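Local coordinates for protein 4-oxalocrotonate tautomerase (Thermus thermophilus, PDB 3ABF) that is a small tautomerase-family enzyme of the MIF clan, whose short beta-alpha-beta chains assemble into a six-chain complex, at residues G33-Y36 / E37-R40; G55-F58 / S59-E62. One frame throughout, in Å; residues are numbered along the deposited sequence.

Contact 1 (G33-Y36 / E37-R40)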
loop_
_atom_site.group_PDB
_atom_site.type_symbol
_atom_site.label_atom_id
_atom_site.label_comp_id
_atom_site.label_asym_id
_atom_site.label_seq_id
_atom_site.Cartn_x
_atom_site.Cartn_y
_atom_site.Cartn_z
ATOM N N GLY A 33 -15.120 17.365 5.532
ATOM C CA GLY A 33 -15.971 18.093 4.610
ATOM C C GLY A 33 -16.002 17.443 3.246
ATOM O O GLY A 33 -15.724 18.091 2.233
ATOM N N GLU A 34 -16.342 16.155 3.220
ATOM C CA GLU A 34 -16.407 15.397 1.973
ATOM C C GLU A 34 -17.782 14.789 1.719
ATOM O O GLU A 34 -18.425 14.287 2.637
ATOM C CB GLU A 34 -15.369 14.268 1.988
ATOM C CG GLU A 34 -13.954 14.709 1.667
ATOM C CD GLU A 34 -13.737 14.876 0.179
ATOM O OE1 GLU A 34 -14.616 15.466 -0.481
ATOM O OE2 GLU A 34 -12.691 14.426 -0.331
ATOM N N PRO A 35 -18.248 14.839 0.463
ATOM C CA PRO A 35 -19.549 14.280 0.079
ATOM C C PRO A 35 -19.416 12.753 0.059
ATOM O O PRO A 35 -18.432 12.221 -0.471
ATOM C CB PRO A 35 -19.768 14.833 -1.326
ATOM C CG PRO A 35 -18.890 16.060 -1.373
ATOM C CD PRO A 35 -17.664 15.602 -0.652
ATOM N N TYR A 36 -20.397 12.058 0.630
ATOM C CA TYR A 36 -20.393 10.595 0.687
ATOM C C TYR A 36 -19.825 9.880 -0.525
ATOM O O TYR A 36 -18.972 9.012 -0.382
ATOM C CB TYR A 36 -21.804 10.064 0.937
ATOM C CG TYR A 36 -22.111 9.862 2.392
ATOM C CD1 TYR A 36 -22.691 8.680 2.833
ATOM C CD2 TYR A 36 -21.832 10.852 3.329
ATOM C CE1 TYR A 36 -22.990 8.483 4.168
ATOM C CE2 TYR A 36 -22.126 10.668 4.670
ATOM C CZ TYR A 36 -22.711 9.474 5.081
ATOM O OH TYR A 36 -23.042 9.277 6.400
ATOM N N GLU A 37 -20.307 10.233 -1.711
ATOM C CA GLU A 37 -19.837 9.605 -2.938
ATOM C C GLU A 37 -18.325 9.678 -3.083
ATOM O O GLU A 37 -17.742 8.927 -3.863
ATOM C CB GLU A 37 -20.469 10.267 -4.165
ATOM C CG GLU A 37 -21.962 10.021 -4.337
ATOM C CD GLU A 37 -22.773 10.497 -3.150
ATOM O OE1 GLU A 37 -22.545 11.640 -2.695
ATOM O OE2 GLU A 37 -23.640 9.729 -2.677
ATOM N N GLU A 38 -17.692 10.586 -2.342
ATOM C CA GLU A 38 -16.245 10.757 -2.429
ATOM C C GLU A 38 -15.454 10.081 -1.312
ATOM O O GLU A 38 -14.231 10.195 -1.255
ATOM C CB GLU A 38 -15.900 12.251 -2.494
ATOM C CG GLU A 38 -16.265 12.893 -3.827
ATOM C CD GLU A 38 -15.376 12.429 -4.972
ATOM O OE1 GLU A 38 -15.803 12.523 -6.141
ATOM O OE2 GLU A 38 -14.241 11.979 -4.708
ATOM N N VAL A 39 -16.148 9.388 -0.420
ATOM C CA VAL A 39 -15.484 8.671 0.656
ATOM C C VAL A 39 -15.525 7.198 0.248
ATOM O O VAL A 39 -16.603 6.600 0.141
ATOM C CB VAL A 39 -16.211 8.872 1.997
ATOM C CG1 VAL A 39 -15.574 8.014 3.072
ATOM C CG2 VAL A 39 -16.154 10.341 2.396
ATOM N N ARG A 40 -14.352 6.628 -0.014
ATOM C CA ARG A 40 -14.256 5.231 -0.427
ATOM C C ARG A 40 -13.637 4.429 0.699
ATOM O O ARG A 40 -12.687 4.873 1.340
ATOM C CB ARG A 40 -13.371 5.086 -1.669
ATOM C CG ARG A 40 -13.703 6.034 -2.822
ATOM C CD ARG A 40 -15.070 5.776 -3.410
ATOM N NE ARG A 40 -15.132 4.494 -4.108
ATOM C CZ ARG A 40 -15.619 4.333 -5.336
ATOM N NH1 ARG A 40 -16.086 5.377 -6.011
ATOM N NH2 ARG A 40 -15.645 3.130 -5.891
#

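Contact 2 (G55-F58 / S59-E62)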
loop_
_atom_site.group_PDB
_atom_site.type_symbol
_atom_site.label_atom_id
_atom_site.label_comp_id
_atom_site.label_asym_id
_atom_site.label_seq_id
_atom_site.Cartn_x
_atom_site.Cartn_y
_atom_site.Cartn_z
ATOM N N GLY A 55 6.884 -11.723 15.933
ATOM C CA GLY A 55 7.505 -12.843 15.251
ATOM C C GLY A 55 6.672 -14.102 15.131
ATOM O O GLY A 55 7.166 -15.132 14.706
ATOM N N VAL A 56 5.400 -14.013 15.473
ATOM C CA VAL A 56 4.531 -15.180 15.407
ATOM C C VAL A 56 3.344 -14.918 14.496
ATOM O O VAL A 56 2.632 -13.945 14.693
ATOM C CB VAL A 56 3.961 -15.525 16.817
ATOM C CG1 VAL A 56 2.993 -16.708 16.715
ATOM C CG2 VAL A 56 5.098 -15.832 17.783
ATOM N N LEU A 57 3.143 -15.785 13.505
ATOM C CA LEU A 57 1.987 -15.672 12.609
ATOM C C LEU A 57 0.737 -16.074 13.401
ATOM O O LEU A 57 0.795 -16.985 14.236
ATOM C CB LEU A 57 2.134 -16.637 11.434
ATOM C CG LEU A 57 3.133 -16.314 10.334
ATOM C CD1 LEU A 57 3.306 -17.544 9.463
ATOM C CD2 LEU A 57 2.626 -15.130 9.513
ATOM N N PHE A 58 -0.386 -15.410 13.139
ATOM C CA PHE A 58 -1.630 -15.728 13.830
ATOM C C PHE A 58 -2.016 -17.194 13.580
ATOM O O PHE A 58 -2.643 -17.832 14.422
ATOM C CB PHE A 58 -2.757 -14.802 13.351
ATOM C CG PHE A 58 -2.686 -13.406 13.917
ATOM C CD1 PHE A 58 -2.894 -13.177 15.277
ATOM C CD2 PHE A 58 -2.403 -12.319 13.091
ATOM C CE1 PHE A 58 -2.821 -11.884 15.810
ATOM C CE2 PHE A 58 -2.327 -11.017 13.609
ATOM C CZ PHE A 58 -2.536 -10.800 14.974
ATOM N N SER A 59 -1.634 -17.731 12.429
ATOM C CA SER A 59 -1.955 -19.123 12.124
ATOM C C SER A 59 -1.223 -20.088 13.062
ATOM O O SER A 59 -1.819 -21.051 13.540
ATOM C CB SER A 59 -1.614 -19.445 10.665
ATOM O OG SER A 59 -0.268 -19.123 10.372
ATOM N N ASP A 60 0.056 -19.829 13.335
ATOM C CA ASP A 60 0.835 -20.689 14.225
ATOM C C ASP A 60 0.428 -20.478 15.676
ATOM O O ASP A 60 0.492 -21.404 16.490
ATOM C CB ASP A 60 2.333 -20.427 14.073
ATOM C CG ASP A 60 2.876 -20.957 12.775
ATOM O OD1 ASP A 60 2.400 -22.026 12.334
ATOM O OD2 ASP A 60 3.777 -20.320 12.197
ATOM N N LYS A 61 0.004 -19.260 15.990
ATOM C CA LYS A 61 -0.435 -18.932 17.343
ATOM C C LYS A 61 -1.681 -19.739 17.690
ATOM O O LYS A 61 -1.851 -20.186 18.829
ATOM C CB LYS A 61 -0.740 -17.435 17.447
ATOM C CG LYS A 61 -1.242 -16.975 18.805
ATOM C CD LYS A 61 -1.337 -15.455 18.874
ATOM C CE LYS A 61 0.043 -14.809 18.778
ATOM N NZ LYS A 61 0.002 -13.314 18.868
ATOM N N GLU A 62 -2.547 -19.937 16.703
ATOM C CA GLU A 62 -3.782 -20.680 16.917
ATOM C C GLU A 62 -3.553 -22.181 16.867
ATOM O O GLU A 62 -4.450 -22.962 17.188
ATOM C CB GLU A 62 -4.832 -20.278 15.878
ATOM C CG GLU A 62 -5.111 -18.785 15.845
ATOM C CD GLU A 62 -5.262 -18.198 17.235
ATOM O OE1 GLU A 62 -6.094 -18.716 18.009
ATOM O OE2 GLU A 62 -4.550 -17.219 17.553
HETATM O O HOH W 1 4.654 -18.230 13.583
#

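Contact 1 (G33-Y36 / E37-R40)
A short 3-10 segment, 36-38, links the end of helix 14-31 to strand 39-46, with Val39 N bonded to Tyr36 O and, less surely placed, Glu38 N to Pro35 O. At 2.8 Å from Tyr36 O, Val39 N makes a nearly straight bond (168° at the hydrogen), yet it lies well above the carbonyl plane, not on a lone pair. Pro35 suits the entrance because its ring restricts the backbone and it has no N-H to satisfy.

Glu34 reaches alongside Glu38 and Val39. Its CB sits 4.0 Å from Val39 CG2, while Glu34 OE1 comes 4.0 Å from Glu38 CB. Glu34 CG lies beside the backbone N (chi1 -80°), a bend at chi2 turns the carboxylate toward Glu38, and the two carboxylates end almost parallel in plane. Glu34 OE2 and Glu38 OE2 remain 5.2 Å apart; their likely repulsion is probably eased by the amino group of Met1, which hydrogen-bonds Glu34 OE2. Arg40 of the third subunit packs against Glu38. Glu37 curls back over the start of the turn, with OE1 4.0 Å from Tyr36 N.

The Tyr36 ring leans on Thr25, Glu26 and Ser29 of helix 14-31. Val39, beta-branched and so well suited to a strand, is buried against Thr25. Gly33, with its positive phi, is the C-prime residue of the Schellman motif that ends this helix. Schellman motif, 3-10 segment and strand start together form the second connection of a beta-alpha-beta crossover, returning the chain to lie parallel to strand 2-9.

Contact 2 (G55-F58 / S59-E62)
Lys61 lays its aliphatic chain crosswise over Val56 at the surface, one helical turn after the strand ends. Its CB starts 3.6 Å from Leu57 O and touches Val56 CG1 as well. From there CG leaves anti to the backbone N (chi1 179°), and the chain stays extended as far as CD. A bend at chi3 (-66°) then turns CE back to 4.1 Å from Val56 CG1. Finally NZ stands obliquely off the Phe58 ring, 4.4 Å from CE1. A long, flexible lysine suits this exposed place: its methylenes cover a valine while the ammonium stays at the exposed surface.

The backbone beneath is the first turn of helix 58-61. Lys61 N bonds to Leu57 O at 3.0 Å, almost in line with the carbonyl, and Glu62 N bonds to Phe58 O. Leu57 occupies the N-cap position, but its hydrocarbon side chain cannot cap; instead CB rests 3.6 Å from Ser59 OG, and CD1 lies near Asp60 OD2. A water accepts from Leu57 N (2.9 Å) and donates to Asp60 OD2, tying strand end to helix start. An aspartate in this first turn probably interacts favourably with the helix dipole, and Asp60 OD1 forms a salt bridge with Arg18 of the fifth subunit.

Strand 56-57 runs antiparallel to strand 51-53; the backbone of Phe58 bonds with Trp51 of that strand, and that of Ser59 with Arg48 in the loop ahead of it. Leu57 and Val56 meanwhile pack on Val21 and Arg22, in helix 14-31 of the fifth subunit.

Contact 1 and contact 2 lie on opposite sides of the chain's centre, about 37 Å apart between their centres and about 23 Å between nearest atoms, so neither touches the other within one chain. Contact 1 turns the chain inside the beta-alpha-beta core; contact 2 belongs to the C-terminal extension beyond it. Assembly joins the two regions between chains: Phe58, from 55-58, packs on Arg40 of the fifth subunit. Separately, Arg40, from 37-40, packs on Trp51 of the second subunit. Both regions therefore contribute to subunit interfaces, contact 1 continuing a sheet into another chain and contact 2 resting against a neighbouring subunit's helix.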